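Long-range contacts in vacuolar protein sorting-associated protein 53 (Saccharomyces cerevisiae, PDB 3NS4), which takes part in retrograde transport from endosomes to the late Golgi as a subunit of the GARP tethering complex, here represented by its C-terminal domain: residues A[149-157]-A[202-210]; A[163-172]-A[218-227]. The protein carries 2 engineered substitutions. All blocks are in the same frame, centred on the assembly; numbering follows the deposited sequence.

How the interactions relate
Both contacts join helices of the same C-terminal helical domain, and their segments alternate along the chain. Interaction 1 is the core contact, its centre about 11 Å from the centre of the chain: segments 149-157 and 202-210 meet at a right angle, and two phenylalanines stacked nearly flat carry it. Interaction 2 is partly buried, its centre about 22 Å from the centre of the chain; segments 165-172 and 218-227 run almost parallel, with tryptophans meeting edge to face between them and Lys169 and Asp226 at the exposed margin. The two contacts touch, for Ser149 OG lies 3.0 Å from Leu227 O, a probable hydrogen bond, and Trp152 packs on Trp172.

Interaction 1: residues A[149-157]-A[202-210]; sequences SAVWSFVLA and VLLGQFENN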
loop_
_atom_site.group_PDB
_atom_site.type_symbol
_atom_site.label_atom_id
_atom_site.label_comp_id
_atom_site.label_asym_id
_atom_site.label_seq_id
_atom_site.Cartn_x
_atom_site.Cartn_y
_atom_site.Cartn_z
ATOM N N SER A 149 5.573 12.937 -2.058
ATOM C CA SER A 149 4.369 13.644 -1.676
ATOM C C SER A 149 3.101 13.071 -2.279
ATOM O O SER A 149 2.048 13.128 -1.630
ATOM C CB SER A 149 4.485 15.113 -2.034
ATOM O OG SER A 149 4.633 15.234 -3.426
ATOM N N ALA A 150 3.159 12.546 -3.504
ATOM C CA ALA A 150 1.953 11.933 -4.067
ATOM C C ALA A 150 1.550 10.679 -3.242
ATOM O O ALA A 150 0.368 10.495 -2.900
ATOM C CB ALA A 150 2.144 11.584 -5.514
ATOM N N VAL A 151 2.535 9.846 -2.895
ATOM C CA VAL A 151 2.284 8.654 -2.103
ATOM C C VAL A 151 1.692 9.089 -0.765
ATOM O O VAL A 151 0.652 8.584 -0.289
ATOM C CB VAL A 151 3.599 7.865 -1.901
ATOM C CG1 VAL A 151 3.499 6.853 -0.782
ATOM C CG2 VAL A 151 4.004 7.173 -3.180
ATOM N N TRP A 152 2.329 10.081 -0.179
ATOM C CA TRP A 152 1.875 10.556 1.096
ATOM C C TRP A 152 0.409 10.936 1.065
ATOM O O TRP A 152 -0.358 10.659 1.998
ATOM C CB TRP A 152 2.697 11.754 1.451
ATOM C CG TRP A 152 2.399 12.256 2.765
ATOM C CD1 TRP A 152 2.920 11.831 3.948
ATOM C CD2 TRP A 152 1.520 13.332 3.062
ATOM N NE1 TRP A 152 2.410 12.596 4.991
ATOM C CE2 TRP A 152 1.549 13.525 4.469
ATOM C CE3 TRP A 152 0.708 14.163 2.273
ATOM C CZ2 TRP A 152 0.784 14.499 5.106
ATOM C CZ3 TRP A 152 -0.045 15.149 2.903
ATOM C CH2 TRP A 152 -0.001 15.303 4.313
ATOM N N SER A 153 0.025 11.523 -0.052
ATOM C CA SER A 153 -1.292 12.054 -0.210
ATOM C C SER A 153 -2.310 11.008 -0.444
ATOM O O SER A 153 -3.447 11.106 0.043
ATOM C CB SER A 153 -1.273 12.992 -1.390
ATOM O OG SER A 153 -0.302 13.995 -1.151
ATOM N N PHE A 154 -1.920 10.009 -1.216
ATOM C CA PHE A 154 -2.837 8.942 -1.523
ATOM C C PHE A 154 -3.088 8.220 -0.214
ATOM O O PHE A 154 -4.246 8.001 0.174
ATOM C CB PHE A 154 -2.261 8.051 -2.599
ATOM C CG PHE A 154 -3.279 7.201 -3.266
ATOM C CD1 PHE A 154 -4.643 7.505 -3.141
ATOM C CD2 PHE A 154 -2.891 6.157 -4.127
ATOM C CE1 PHE A 154 -5.631 6.715 -3.786
ATOM C CE2 PHE A 154 -3.882 5.373 -4.785
ATOM C CZ PHE A 154 -5.251 5.647 -4.609
ATOM N N VAL A 155 -2.013 7.935 0.518
ATOM C CA VAL A 155 -2.183 7.307 1.811
ATOM C C VAL A 155 -3.180 8.088 2.663
ATOM O O VAL A 155 -4.185 7.529 3.101
ATOM C CB VAL A 155 -0.876 7.188 2.526
ATOM C CG1 VAL A 155 -1.086 6.691 3.925
ATOM C CG2 VAL A 155 0.004 6.236 1.765
ATOM N N LEU A 156 -2.931 9.379 2.865
ATOM C CA LEU A 156 -3.825 10.193 3.695
ATOM C C LEU A 156 -5.297 10.166 3.224
ATOM O O LEU A 156 -6.242 10.072 4.027
ATOM C CB LEU A 156 -3.314 11.639 3.760
ATOM C CG LEU A 156 -4.034 12.562 4.751
ATOM C CD1 LEU A 156 -3.913 12.014 6.184
ATOM C CD2 LEU A 156 -3.459 13.961 4.649
ATOM N N ALA A 157 -5.487 10.262 1.915
ATOM C CA ALA A 157 -6.816 10.197 1.383
ATOM C C ALA A 157 -7.384 8.823 1.724
ATOM O O ALA A 157 -8.506 8.714 2.187
ATOM C CB ALA A 157 -6.791 10.431 -0.107
ATOM N N VAL A 202 -1.134 2.218 -11.528
ATOM C CA VAL A 202 -2.237 2.917 -12.186
ATOM C C VAL A 202 -3.162 3.689 -11.220
ATOM O O VAL A 202 -3.450 4.886 -11.437
ATOM C CB VAL A 202 -3.099 1.964 -12.985
ATOM C CG1 VAL A 202 -4.036 2.760 -13.866
ATOM C CG2 VAL A 202 -2.220 1.049 -13.798
ATOM N N LEU A 203 -3.635 3.020 -10.164
ATOM C CA LEU A 203 -4.539 3.694 -9.219
ATOM C C LEU A 203 -3.911 4.938 -8.639
ATOM O O LEU A 203 -4.588 5.958 -8.514
ATOM C CB LEU A 203 -5.047 2.762 -8.126
ATOM C CG LEU A 203 -6.013 1.674 -8.624
ATOM C CD1 LEU A 203 -6.324 0.702 -7.526
ATOM C CD2 LEU A 203 -7.300 2.274 -9.185
ATOM N N LEU A 204 -2.615 4.862 -8.316
ATOM C CA LEU A 204 -1.881 6.021 -7.809
ATOM C C LEU A 204 -1.845 7.115 -8.888
ATOM O O LEU A 204 -2.128 8.295 -8.598
ATOM C CB LEU A 204 -0.474 5.624 -7.404
ATOM C CG LEU A 204 0.493 6.776 -7.113
ATOM C CD1 LEU A 204 0.192 7.459 -5.782
ATOM C CD2 LEU A 204 1.929 6.287 -7.148
ATOM N N GLY A 205 -1.503 6.721 -10.120
ATOM C CA GLY A 205 -1.505 7.635 -11.256
ATOM C C GLY A 205 -2.858 8.337 -11.377
ATOM O O GLY A 205 -2.908 9.575 -11.363
ATOM N N GLN A 206 -3.961 7.579 -11.489
ATOM C CA GLN A 206 -5.291 8.215 -11.532
ATOM C C GLN A 206 -5.485 9.166 -10.357
ATOM O O GLN A 206 -5.892 10.301 -10.552
ATOM C CB GLN A 206 -6.414 7.206 -11.515
ATOM C CG GLN A 206 -6.586 6.404 -12.782
ATOM C CD GLN A 206 -7.659 5.321 -12.612
ATOM O OE1 GLN A 206 -8.343 5.231 -11.570
ATOM N NE2 GLN A 206 -7.795 4.484 -13.623
ATOM N N PHE A 207 -5.187 8.713 -9.142
ATOM C CA PHE A 207 -5.297 9.587 -7.989
ATOM C C PHE A 207 -4.596 10.917 -8.220
ATOM O O PHE A 207 -5.179 11.983 -7.971
ATOM C CB PHE A 207 -4.727 8.955 -6.730
ATOM C CG PHE A 207 -4.792 9.861 -5.555
ATOM C CD1 PHE A 207 -6.009 10.176 -4.979
ATOM C CD2 PHE A 207 -3.652 10.424 -5.029
ATOM C CE1 PHE A 207 -6.090 11.038 -3.885
ATOM C CE2 PHE A 207 -3.722 11.290 -3.918
ATOM C CZ PHE A 207 -4.945 11.589 -3.353
ATOM N N GLU A 208 -3.341 10.849 -8.674
ATOM C CA GLU A 208 -2.565 12.058 -8.966
ATOM C C GLU A 208 -3.335 12.975 -9.944
ATOM O O GLU A 208 -3.530 14.148 -9.657
ATOM C CB GLU A 208 -1.158 11.719 -9.487
ATOM C CG GLU A 208 -0.147 11.232 -8.428
ATOM C CD GLU A 208 1.213 10.762 -9.011
ATOM O OE1 GLU A 208 1.244 9.723 -9.718
ATOM O OE2 GLU A 208 2.264 11.395 -8.732
ATOM N N ASN A 209 -3.807 12.429 -11.070
ATOM C CA ASN A 209 -4.576 13.202 -12.058
ATOM C C ASN A 209 -5.773 13.903 -11.475
ATOM O O ASN A 209 -5.955 15.101 -11.681
ATOM C CB ASN A 209 -5.083 12.309 -13.180
ATOM C CG ASN A 209 -3.984 11.826 -14.082
ATOM O OD1 ASN A 209 -2.913 12.430 -14.156
ATOM N ND2 ASN A 209 -4.246 10.731 -14.795
ATOM N N ASN A 210 -6.586 13.146 -10.747
ATOM C CA ASN A 210 -7.793 13.679 -10.169
ATOM C C ASN A 210 -7.461 14.836 -9.280
ATOM O O ASN A 210 -8.203 15.815 -9.238
ATOM C CB ASN A 210 -8.509 12.625 -9.349
ATOM C CG ASN A 210 -8.845 11.401 -10.145
ATOM O OD1 ASN A 210 -9.223 11.501 -11.320
ATOM N ND2 ASN A 210 -8.714 10.216 -9.510
#
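Phe154 and Phe207 meet as an offset stack, their centroids 4.4 Å apart and their planes 15° from parallel. The two side chains run in opposite directions, so each ring lies beside the root of the other: Phe207 CB sits over the centre of the Phe154 ring, a CH-pi contact of 3.8 Å to its centroid, while Phe154 CD1 lies over the face of the Phe207 ring, displaced from its centre toward the CG end. Both first torsions place CG opposite the backbone N (chi1 -162° in Phe154), which sends the rings across the gap between the helices.

Phe207 is also a knob in a hole formed by Ala150, Ser153, Phe154 and Ala157, with its CE1 3.9 Å from Ala157 CB and Ser153 CB in the plane of its ring at the edge. Beside the stack, Leu204 CD1 reaches Phe154 CD2 at 3.7 Å. At the end of the contact the extended Glu208 brings its carboxylate to the Ala150 methyl as packing only, while OE2 also faces Arg192 in a long, weak ion pair.

In the next shell, Ser153 OG turns back to bond Ser149 O at 2.6 Å, and this oxygen also accepts from Ser153 N on the opposite face of its carbonyl plane. Phe197 stacks on Phe154, and Ile44 of helix 20-47 packs against both Phe154 and Leu203. Replacing Phe154 with an alanine would probably leave Phe207 without its stacking partner and open a gap beside Leu204.

The helix axes cross at 90° and approach to 10.2 Å, which confines the contact to a compact patch. Its chemistry is almost wholly apolar, implying that cohesion between these helices comes from ring overlap and burial, with polar pairing between the segments playing little part.

Interaction 2: residues A[163-172]-A[218-227]; sequences WDLALWKKMW and NWSKFVRQDL. Engineered in segment 163-172: Met171 (natural residue Leu).
The indole of Trp219 has Leu165 over one face and tryptophans around it. Leu165 CD1 stands 3.8 Å from the centroid of the Trp219 five-membered ring, almost straight above it, a CH-pi contact. The outer edge of the same indole points into the face of Trp168, where Trp219 CH2 lies 3.5 Å from Trp168 CG and the planes meet at 78°. Trp163 in turn directs an edge at the face of Trp219, with six-membered rings close to perpendicular. These three tryptophans thus form T-shaped pairs.

Further along the helices, Phe222 turns its edge to the face of Trp172, centroids 5.6 Å apart. Leu227 CD2 lies over a face of the Trp172 six-membered ring, 3.6 Å from its centroid. Trp172 has CG opposite the backbone N (chi1 165°), and this carries its indole across toward the other helix.

Around this apolar centre the polar groups sit at the margin. The extended chain of Lys169 runs alongside Phe222, its CG 3.6 Å from Phe222 CE1, and its NZ remains 4.9 Å from Asp226 OD2, too far for a salt bridge but near enough for a probable weak attraction. Trp168 NE1 gives its hydrogen to Pro162 O, just before the segment, which helps to fix the rotation of the ring that receives Trp219. Trp163 also meets Phe53, and Trp172 packs edge to face with Trp152 of helix 149-159.

The axes of helices 165-172 and 218-227 run in the same direction at 21° and come no closer than 11.5 Å, a wide spacing taken up by indoles together with Leu165, Phe222 and Leu227. The aromatic cluster of Trp163, Trp168 and Trp219 joins helix 165-178 to the last modelled helix, 217-227, as expected of a helical-bundle domain.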
loop_
_atom_site.group_PDB
_atom_site.type_symbol
_atom_site.label_atom_id
_atom_site.label_comp_id
_atom_site.label_asym_id
_atom_site.label_seq_id
_atom_site.Cartn_x
_atom_site.Cartn_y
_atom_site.Cartn_z
ATOM N N TRP A 163 -11.999 16.352 2.541
ATOM C CA TRP A 163 -11.316 17.384 1.734
ATOM C C TRP A 163 -11.270 18.751 2.424
ATOM O O TRP A 163 -11.805 19.746 1.911
ATOM C CB TRP A 163 -11.953 17.503 0.337
ATOM C CG TRP A 163 -11.799 16.248 -0.491
ATOM C CD1 TRP A 163 -12.792 15.387 -0.916
ATOM C CD2 TRP A 163 -10.564 15.693 -0.955
ATOM N NE1 TRP A 163 -12.240 14.353 -1.636
ATOM C CE2 TRP A 163 -10.874 14.512 -1.664
ATOM C CE3 TRP A 163 -9.217 16.086 -0.842
ATOM C CZ2 TRP A 163 -9.885 13.720 -2.263
ATOM C CZ3 TRP A 163 -8.235 15.294 -1.438
ATOM C CH2 TRP A 163 -8.576 14.128 -2.142
ATOM N N ASP A 164 -10.627 18.777 3.591
ATOM C CA ASP A 164 -10.481 19.979 4.407
ATOM C C ASP A 164 -9.057 20.477 4.253
ATOM O O ASP A 164 -8.120 19.939 4.852
ATOM C CB ASP A 164 -10.816 19.662 5.877
ATOM C CG ASP A 164 -10.729 20.882 6.794
ATOM O OD1 ASP A 164 -10.832 22.032 6.306
ATOM O OD2 ASP A 164 -10.569 20.685 8.021
ATOM N N LEU A 165 -8.907 21.509 3.434
ATOM C CA LEU A 165 -7.609 22.082 3.155
ATOM C C LEU A 165 -6.845 22.437 4.434
ATOM O O LEU A 165 -5.645 22.198 4.528
ATOM C CB LEU A 165 -7.762 23.282 2.225
ATOM C CG LEU A 165 -6.518 23.588 1.387
ATOM C CD1 LEU A 165 -6.853 24.464 0.205
ATOM C CD2 LEU A 165 -5.445 24.226 2.202
ATOM N N ALA A 166 -7.550 22.989 5.419
ATOM C CA ALA A 166 -6.952 23.362 6.713
ATOM C C ALA A 166 -6.341 22.155 7.419
ATOM O O ALA A 166 -5.233 22.232 7.941
ATOM C CB ALA A 166 -7.980 24.049 7.616
ATOM N N LEU A 167 -7.068 21.045 7.425
ATOM C CA LEU A 167 -6.591 19.818 8.016
ATOM C C LEU A 167 -5.440 19.206 7.192
ATOM O O LEU A 167 -4.485 18.675 7.753
ATOM C CB LEU A 167 -7.761 18.862 8.162
ATOM C CG LEU A 167 -7.555 17.434 8.653
ATOM C CD1 LEU A 167 -6.573 17.303 9.850
ATOM C CD2 LEU A 167 -8.931 16.863 8.990
ATOM N N TRP A 168 -5.533 19.265 5.868
ATOM C CA TRP A 168 -4.455 18.768 5.025
ATOM C C TRP A 168 -3.131 19.498 5.275
ATOM O O TRP A 168 -2.082 18.876 5.440
ATOM C CB TRP A 168 -4.852 18.878 3.570
ATOM C CG TRP A 168 -5.664 17.732 3.112
ATOM C CD1 TRP A 168 -6.974 17.490 3.389
ATOM C CD2 TRP A 168 -5.218 16.643 2.274
ATOM N NE1 TRP A 168 -7.378 16.309 2.789
ATOM C CE2 TRP A 168 -6.321 15.776 2.094
ATOM C CE3 TRP A 168 -3.988 16.314 1.673
ATOM C CZ2 TRP A 168 -6.243 14.613 1.314
ATOM C CZ3 TRP A 168 -3.907 15.156 0.898
ATOM C CH2 TRP A 168 -5.037 14.320 0.725
ATOM N N LYS A 169 -3.190 20.823 5.312
ATOM C CA LYS A 169 -2.014 21.631 5.610
ATOM C C LYS A 169 -1.538 21.361 7.017
ATOM O O LYS A 169 -0.349 21.404 7.269
ATOM C CB LYS A 169 -2.300 23.126 5.469
ATOM C CG LYS A 169 -2.358 23.619 4.054
ATOM C CD LYS A 169 -2.577 25.130 3.994
ATOM C CE LYS A 169 -2.412 25.662 2.561
ATOM N NZ LYS A 169 -2.650 27.120 2.441
ATOM N N LYS A 170 -2.477 21.114 7.927
ATOM C CA LYS A 170 -2.176 20.822 9.332
ATOM C C LYS A 170 -1.307 19.540 9.330
ATOM O O LYS A 170 -0.280 19.435 10.026
ATOM C CB LYS A 170 -3.514 20.670 10.131
ATOM C CG LYS A 170 -3.507 20.768 11.704
ATOM C CD LYS A 170 -3.137 19.446 12.443
ATOM C CE LYS A 170 -3.103 19.586 13.999
ATOM N NZ LYS A 170 -2.802 18.319 14.813
HETATM N N MSE A 171 -1.692 18.593 8.481
HETATM C CA MSE A 171 -1.018 17.321 8.426
HETATM C C MSE A 171 0.283 17.417 7.681
HETATM O O MSE A 171 1.303 16.849 8.081
HETATM C CB MSE A 171 -1.925 16.291 7.745
HETATM C CG MSE A 171 -3.141 15.860 8.556
HETATM SE SE MSE A 171 -2.727 15.297 10.407
HETATM C CE MSE A 171 -0.991 14.421 10.124
ATOM N N TRP A 172 0.219 18.144 6.585
ATOM C CA TRP A 172 1.318 18.282 5.686
ATOM C C TRP A 172 2.498 19.043 6.252
ATOM O O TRP A 172 3.657 18.738 5.965
ATOM C CB TRP A 172 0.810 18.986 4.440
ATOM C CG TRP A 172 1.903 19.487 3.623
ATOM C CD1 TRP A 172 2.344 20.769 3.558
ATOM C CD2 TRP A 172 2.756 18.713 2.785
ATOM N NE1 TRP A 172 3.418 20.854 2.704
ATOM C CE2 TRP A 172 3.696 19.605 2.216
ATOM C CE3 TRP A 172 2.817 17.354 2.457
ATOM C CZ2 TRP A 172 4.686 19.188 1.325
ATOM C CZ3 TRP A 172 3.789 16.934 1.564
ATOM C CH2 TRP A 172 4.718 17.855 1.004
ATOM N N ASN A 218 -7.575 27.454 -4.103
ATOM C CA ASN A 218 -6.673 27.217 -2.971
ATOM C C ASN A 218 -6.055 25.866 -3.083
ATOM O O ASN A 218 -4.833 25.740 -3.025
ATOM C CB ASN A 218 -7.418 27.326 -1.654
ATOM C CG ASN A 218 -7.785 28.741 -1.329
ATOM O OD1 ASN A 218 -6.913 29.584 -1.133
ATOM N ND2 ASN A 218 -9.080 29.019 -1.270
ATOM N N TRP A 219 -6.923 24.864 -3.235
ATOM C CA TRP A 219 -6.519 23.479 -3.446
ATOM C C TRP A 219 -5.590 23.417 -4.615
ATOM O O TRP A 219 -4.481 22.895 -4.516
ATOM C CB TRP A 219 -7.722 22.592 -3.729
ATOM C CG TRP A 219 -8.270 22.043 -2.482
ATOM C CD1 TRP A 219 -9.397 22.442 -1.829
ATOM C CD2 TRP A 219 -7.688 20.997 -1.689
ATOM N NE1 TRP A 219 -9.561 21.691 -0.679
ATOM C CE2 TRP A 219 -8.526 20.801 -0.571
ATOM C CE3 TRP A 219 -6.542 20.207 -1.820
ATOM C CZ2 TRP A 219 -8.252 19.854 0.415
ATOM C CZ3 TRP A 219 -6.270 19.257 -0.840
ATOM C CH2 TRP A 219 -7.124 19.086 0.260
ATOM N N SER A 220 -6.053 23.980 -5.724
ATOM C CA SER A 220 -5.263 24.041 -6.926
ATOM C C SER A 220 -3.844 24.519 -6.569
ATOM O O SER A 220 -2.853 23.872 -6.933
ATOM C CB SER A 220 -5.936 24.969 -7.931
ATOM O OG SER A 220 -5.395 24.770 -9.219
ATOM N N LYS A 221 -3.758 25.613 -5.813
ATOM C CA LYS A 221 -2.469 26.173 -5.410
ATOM C C LYS A 221 -1.689 25.252 -4.437
ATOM O O LYS A 221 -0.459 25.126 -4.519
ATOM C CB LYS A 221 -2.666 27.576 -4.828
ATOM C CG LYS A 221 -1.403 28.416 -4.835
ATOM C CD LYS A 221 -1.616 29.796 -4.218
ATOM C CE LYS A 221 -1.914 29.721 -2.713
ATOM N NZ LYS A 221 -2.005 31.075 -2.079
ATOM N N PHE A 222 -2.415 24.605 -3.531
ATOM C CA PHE A 222 -1.815 23.691 -2.565
ATOM C C PHE A 222 -1.156 22.508 -3.266
ATOM O O PHE A 222 -0.055 22.107 -2.916
ATOM C CB PHE A 222 -2.879 23.207 -1.569
ATOM C CG PHE A 222 -2.381 22.183 -0.592
ATOM C CD1 PHE A 222 -1.519 22.543 0.435
ATOM C CD2 PHE A 222 -2.779 20.858 -0.690
ATOM C CE1 PHE A 222 -1.036 21.592 1.344
ATOM C CE2 PHE A 222 -2.312 19.894 0.232
ATOM C CZ PHE A 222 -1.440 20.266 1.248
ATOM N N VAL A 223 -1.846 21.963 -4.260
ATOM C CA VAL A 223 -1.369 20.836 -5.051
ATOM C C VAL A 223 -0.094 21.150 -5.848
ATOM O O VAL A 223 0.914 20.448 -5.727
ATOM C CB VAL A 223 -2.474 20.398 -6.053
ATOM C CG1 VAL A 223 -1.961 19.361 -7.057
ATOM C CG2 VAL A 223 -3.673 19.870 -5.323
ATOM N N ARG A 224 -0.154 22.209 -6.661
ATOM C CA ARG A 224 0.939 22.551 -7.579
ATOM C C ARG A 224 2.142 23.164 -6.933
ATOM O O ARG A 224 3.256 22.874 -7.352
ATOM C CB ARG A 224 0.439 23.336 -8.801
ATOM C CG ARG A 224 -0.600 22.493 -9.555
ATOM C CD ARG A 224 -1.144 23.074 -10.846
ATOM N NE ARG A 224 -2.292 22.268 -11.294
ATOM C CZ ARG A 224 -2.944 22.427 -12.449
ATOM N NH1 ARG A 224 -2.569 23.359 -13.318
ATOM N NH2 ARG A 224 -3.971 21.641 -12.750
ATOM N N GLN A 225 1.933 23.959 -5.885
ATOM C CA GLN A 225 3.055 24.592 -5.190
ATOM C C GLN A 225 3.542 23.896 -3.919
ATOM O O GLN A 225 4.752 23.798 -3.701
ATOM C CB GLN A 225 2.806 26.080 -4.957
ATOM C CG GLN A 225 2.944 26.907 -6.230
ATOM C CD GLN A 225 2.768 28.382 -5.976
ATOM O OE1 GLN A 225 2.160 28.780 -4.982
ATOM N NE2 GLN A 225 3.294 29.210 -6.876
ATOM N N ASP A 226 2.619 23.408 -3.094
ATOM C CA ASP A 226 2.993 22.715 -1.833
ATOM C C ASP A 226 3.321 21.213 -1.965
ATOM O O ASP A 226 4.300 20.746 -1.387
ATOM C CB ASP A 226 1.953 22.963 -0.730
ATOM C CG ASP A 226 2.035 24.382 -0.139
ATOM O OD1 ASP A 226 3.139 24.801 0.282
ATOM O OD2 ASP A 226 0.980 25.062 -0.058
ATOM N N LEU A 227 2.515 20.475 -2.727
ATOM C CA LEU A 227 2.743 19.044 -2.953
ATOM C C LEU A 227 3.532 18.761 -4.238
ATOM O O LEU A 227 4.591 18.137 -4.163
ATOM C CB LEU A 227 1.430 18.288 -2.989
ATOM C CG LEU A 227 0.459 18.474 -1.825
ATOM C CD1 LEU A 227 -0.815 17.762 -2.193
ATOM C CD2 LEU A 227 0.988 18.001 -0.479
#